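Local structure of Endoglucanase(Endo-1,4-beta-glucanase)protein (Pseudomonas stutzeri, 6R2J) at residues V94-H99 against L137-M142. The protein probably hydrolyses the glycosidic bonds of cellulose as a family 5 endoglucanase, and binds cellobiose. Residues are numbered along the deposited sequence; the frame is centred on the assembly and turned at random.
Sequences VILDMH and LGYDIM
L96 bonds strand 137-140 through both its backbone N and its O. Its N reaches G138 O at 3.0 Å, and its O takes D140 N at 2.7 Å. M98 N then bonds D140 O. The strands are parallel neighbours in the TIM barrel of this glycosidase family.

Packing is tightest on the face of I95 and D140. I95 CG2, anti to its own N, presses on D140 CB at 3.5 Å, while CG1 lies alongside L137 CD2. On the L96 and Y139 face the fit is looser: L96 CD1 lies at the edge of the Y139 ring, 4.2 Å from Y139 CE1. M98 SD and M142 CE touch at 3.9 Å. The whole contact is buried.

D97 and D140 run side by side, with OD1 of D97 4.3 Å from OD2 of D140. R56 makes a salt bridge to D140 and a long, weak ion pair to D97, and probably offsets the like charges. D97 OD2 accepts H99 ND1 at 2.6 Å through its syn lone pair. An alanine at D97 would remove that acceptor and probably free the H99 ring to turn.

Strand 54-59 flanks 94-98 on its other edge. Helix 74-89 packs on V94 and L96, and helix 152-166 on Y139 and I141.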
ATOM      1  N   VAL A  94      -4.851   6.637  -6.821  1.00  9.40           N
ATOM      2  CA  VAL A  94      -4.903   5.316  -6.212  1.00  8.27           C
ATOM      3  C   VAL A  94      -3.635   4.534  -6.520  1.00  6.72           C
ATOM      4  O   VAL A  94      -3.139   4.541  -7.648  1.00  7.11           O
ATOM      5  CB  VAL A  94      -6.150   4.546  -6.705  1.00  9.70           C
ATOM      6  CG1 VAL A  94      -6.172   3.125  -6.176  1.00 10.13           C
ATOM      7  CG2 VAL A  94      -7.423   5.333  -6.342  1.00 11.76           C
ATOM      8  N   ILE A  95      -3.149   3.826  -5.510  1.00  6.04           N
ATOM      9  CA  ILE A  95      -2.108   2.820  -5.662  1.00  7.61           C
ATOM     10  C   ILE A  95      -2.818   1.476  -5.705  1.00  7.75           C
ATOM     11  O   ILE A  95      -3.343   0.999  -4.694  1.00  8.09           O
ATOM     12  CB  ILE A  95      -1.077   2.902  -4.516  1.00  7.52           C
ATOM     13  CG1 ILE A  95      -0.472   4.330  -4.452  1.00  7.19           C
ATOM     14  CG2 ILE A  95       0.088   1.877  -4.654  1.00  6.29           C
ATOM     15  CD1 ILE A  95       0.555   4.529  -3.389  1.00  7.30           C
ATOM     16  N   LEU A  96      -2.824   0.861  -6.882  1.00  7.83           N
ATOM     17  CA  LEU A  96      -3.312  -0.504  -7.006  1.00  7.84           C
ATOM     18  C   LEU A  96      -2.285  -1.483  -6.447  1.00  6.87           C
ATOM     19  O   LEU A  96      -1.131  -1.503  -6.874  1.00  7.24           O
ATOM     20  CB  LEU A  96      -3.628  -0.846  -8.459  1.00  7.91           C
ATOM     21  CG  LEU A  96      -4.793  -0.033  -9.031  1.00 10.74           C
ATOM     22  CD1 LEU A  96      -5.048  -0.505 -10.453  1.00 12.71           C
ATOM     23  CD2 LEU A  96      -6.046  -0.143  -8.199  1.00 10.55           C
ATOM     24  N   ASP A  97      -2.706  -2.306  -5.493  1.00  7.38           N
ATOM     25  CA  ASP A  97      -1.796  -3.149  -4.726  1.00  7.11           C
ATOM     26  C   ASP A  97      -2.180  -4.588  -4.994  1.00  7.72           C
ATOM     27  O   ASP A  97      -3.259  -5.025  -4.569  1.00  8.71           O
ATOM     28  CB  ASP A  97      -1.954  -2.810  -3.241  1.00  7.77           C
ATOM     29  CG  ASP A  97      -1.600  -3.968  -2.302  1.00  7.27           C
ATOM     30  OD1 ASP A  97      -0.672  -4.788  -2.633  1.00  6.52           O
ATOM     31  OD2 ASP A  97      -2.364  -4.046  -1.267  1.00  5.98           O
ATOM     32  N   MET A  98      -1.304  -5.333  -5.681  1.00  6.88           N
ATOM     33  CA  MET A  98      -1.498  -6.773  -5.859  1.00  5.95           C
ATOM     34  C   MET A  98      -1.113  -7.446  -4.538  1.00  6.55           C
ATOM     35  O   MET A  98       0.066  -7.637  -4.228  1.00  7.16           O
ATOM     36  CB  MET A  98      -0.680  -7.318  -7.024  1.00  5.84           C
ATOM     37  CG  MET A  98      -0.778  -8.829  -7.150  1.00  7.79           C
ATOM     38  SD  MET A  98      -0.008  -9.532  -8.639  1.00  8.40           S
ATOM     39  CE  MET A  98      -1.005  -8.886  -9.986  1.00  8.29           C
ATOM     40  N   HIS A  99      -2.118  -7.804  -3.755  1.00  7.60           N
ATOM     41  CA  HIS A  99      -1.963  -8.108  -2.331  1.00  8.30           C
ATOM     42  C   HIS A  99      -1.663  -9.602  -2.130  1.00  6.56           C
ATOM     43  O   HIS A  99      -2.388 -10.333  -1.431  1.00  6.12           O
ATOM     44  CB  HIS A  99      -3.259  -7.710  -1.647  1.00  6.87           C
ATOM     45  CG  HIS A  99      -3.121  -7.338  -0.206  1.00  7.60           C
ATOM     46  ND1 HIS A  99      -2.454  -6.209   0.209  1.00  6.52           N
ATOM     47  CD2 HIS A  99      -3.610  -7.921   0.915  1.00  8.54           C
ATOM     48  CE1 HIS A  99      -2.526  -6.121   1.525  1.00  7.82           C
ATOM     49  NE2 HIS A  99      -3.229  -7.143   1.979  1.00  8.19           N
ATOM     50  N   LEU A 137      -2.382   6.495  -9.446  1.00 10.10           N
ATOM     51  CA  LEU A 137      -1.068   6.983  -9.065  1.00  9.68           C
ATOM     52  C   LEU A 137       0.029   5.983  -9.396  1.00  9.96           C
ATOM     53  O   LEU A 137       1.119   6.386  -9.807  1.00 13.48           O
ATOM     54  CB  LEU A 137      -1.006   7.229  -7.566  1.00  9.65           C
ATOM     55  CG  LEU A 137       0.267   7.888  -7.049  1.00  9.86           C
ATOM     56  CD1 LEU A 137       0.462   9.287  -7.596  1.00 10.15           C
ATOM     57  CD2 LEU A 137       0.159   7.886  -5.491  1.00 10.80           C
ATOM     58  N   GLY A 138      -0.203   4.689  -9.196  1.00  9.25           N
ATOM     59  CA  GLY A 138       0.826   3.726  -9.526  1.00  7.51           C
ATOM     60  C   GLY A 138       0.461   2.314  -9.116  1.00  8.49           C
ATOM     61  O   GLY A 138      -0.665   2.024  -8.692  1.00  8.40           O
ATOM     62  N   TYR A 139       1.454   1.437  -9.298  1.00  7.80           N
ATOM     63  CA  TYR A 139       1.288  -0.007  -9.145  1.00  8.88           C
ATOM     64  C   TYR A 139       2.180  -0.504  -8.012  1.00  8.30           C
ATOM     65  O   TYR A 139       3.411  -0.518  -8.139  1.00  6.94           O
ATOM     66  CB  TYR A 139       1.636  -0.795 -10.419  1.00  9.98           C
ATOM     67  CG  TYR A 139       0.781  -0.489 -11.613  1.00 11.25           C
ATOM     68  CD1 TYR A 139      -0.608  -0.453 -11.493  1.00 12.31           C
ATOM     69  CD2 TYR A 139       1.349  -0.244 -12.848  1.00 12.75           C
ATOM     70  CE1 TYR A 139      -1.391  -0.179 -12.546  1.00 14.55           C
ATOM     71  CE2 TYR A 139       0.552   0.045 -13.946  1.00 14.92           C
ATOM     72  CZ  TYR A 139      -0.825   0.077 -13.782  1.00 15.70           C
ATOM     73  OH  TYR A 139      -1.663   0.367 -14.843  1.00 17.53           O
ATOM     74  N   ASP A 140       1.558  -0.964  -6.936  1.00  8.25           N
ATOM     75  CA  ASP A 140       2.237  -1.668  -5.852  1.00  7.94           C
ATOM     76  C   ASP A 140       2.200  -3.128  -6.294  1.00  6.81           C
ATOM     77  O   ASP A 140       1.220  -3.847  -6.095  1.00  7.73           O
ATOM     78  CB  ASP A 140       1.500  -1.356  -4.556  1.00  7.53           C
ATOM     79  CG  ASP A 140       2.218  -1.851  -3.323  1.00  8.48           C
ATOM     80  OD1 ASP A 140       3.104  -2.745  -3.438  1.00  8.40           O
ATOM     81  OD2 ASP A 140       1.842  -1.348  -2.229  1.00 10.37           O
ATOM     82  N   ILE A 141       3.267  -3.531  -6.991  1.00  7.32           N
ATOM     83  CA  ILE A 141       3.246  -4.797  -7.710  1.00  8.30           C
ATOM     84  C   ILE A 141       3.182  -6.020  -6.796  1.00  6.61           C
ATOM     85  O   ILE A 141       2.801  -7.102  -7.252  1.00  7.66           O
ATOM     86  CB  ILE A 141       4.432  -4.883  -8.694  1.00  8.76           C
ATOM     87  CG1 ILE A 141       5.783  -4.807  -7.986  1.00 10.10           C
ATOM     88  CG2 ILE A 141       4.386  -3.757  -9.715  1.00  8.13           C
ATOM     89  CD1 ILE A 141       6.969  -5.169  -8.858  1.00 11.04           C
ATOM     90  N   MET A 142       3.511  -5.896  -5.514  1.00  7.28           N
ATOM     91  CA  MET A 142       3.326  -7.033  -4.616  1.00  7.77           C
ATOM     92  C   MET A 142       3.302  -6.564  -3.172  1.00  6.18           C
ATOM     93  O   MET A 142       4.226  -5.894  -2.736  1.00  6.92           O
ATOM     94  CB  MET A 142       4.468  -8.050  -4.773  1.00  8.65           C
ATOM     95  CG  MET A 142       4.330  -9.334  -3.963  1.00  8.10           C
ATOM     96  SD  MET A 142       2.789 -10.181  -4.338  1.00  8.33           S
ATOM     97  CE  MET A 142       2.878 -10.340  -6.116  1.00  8.26           C
TER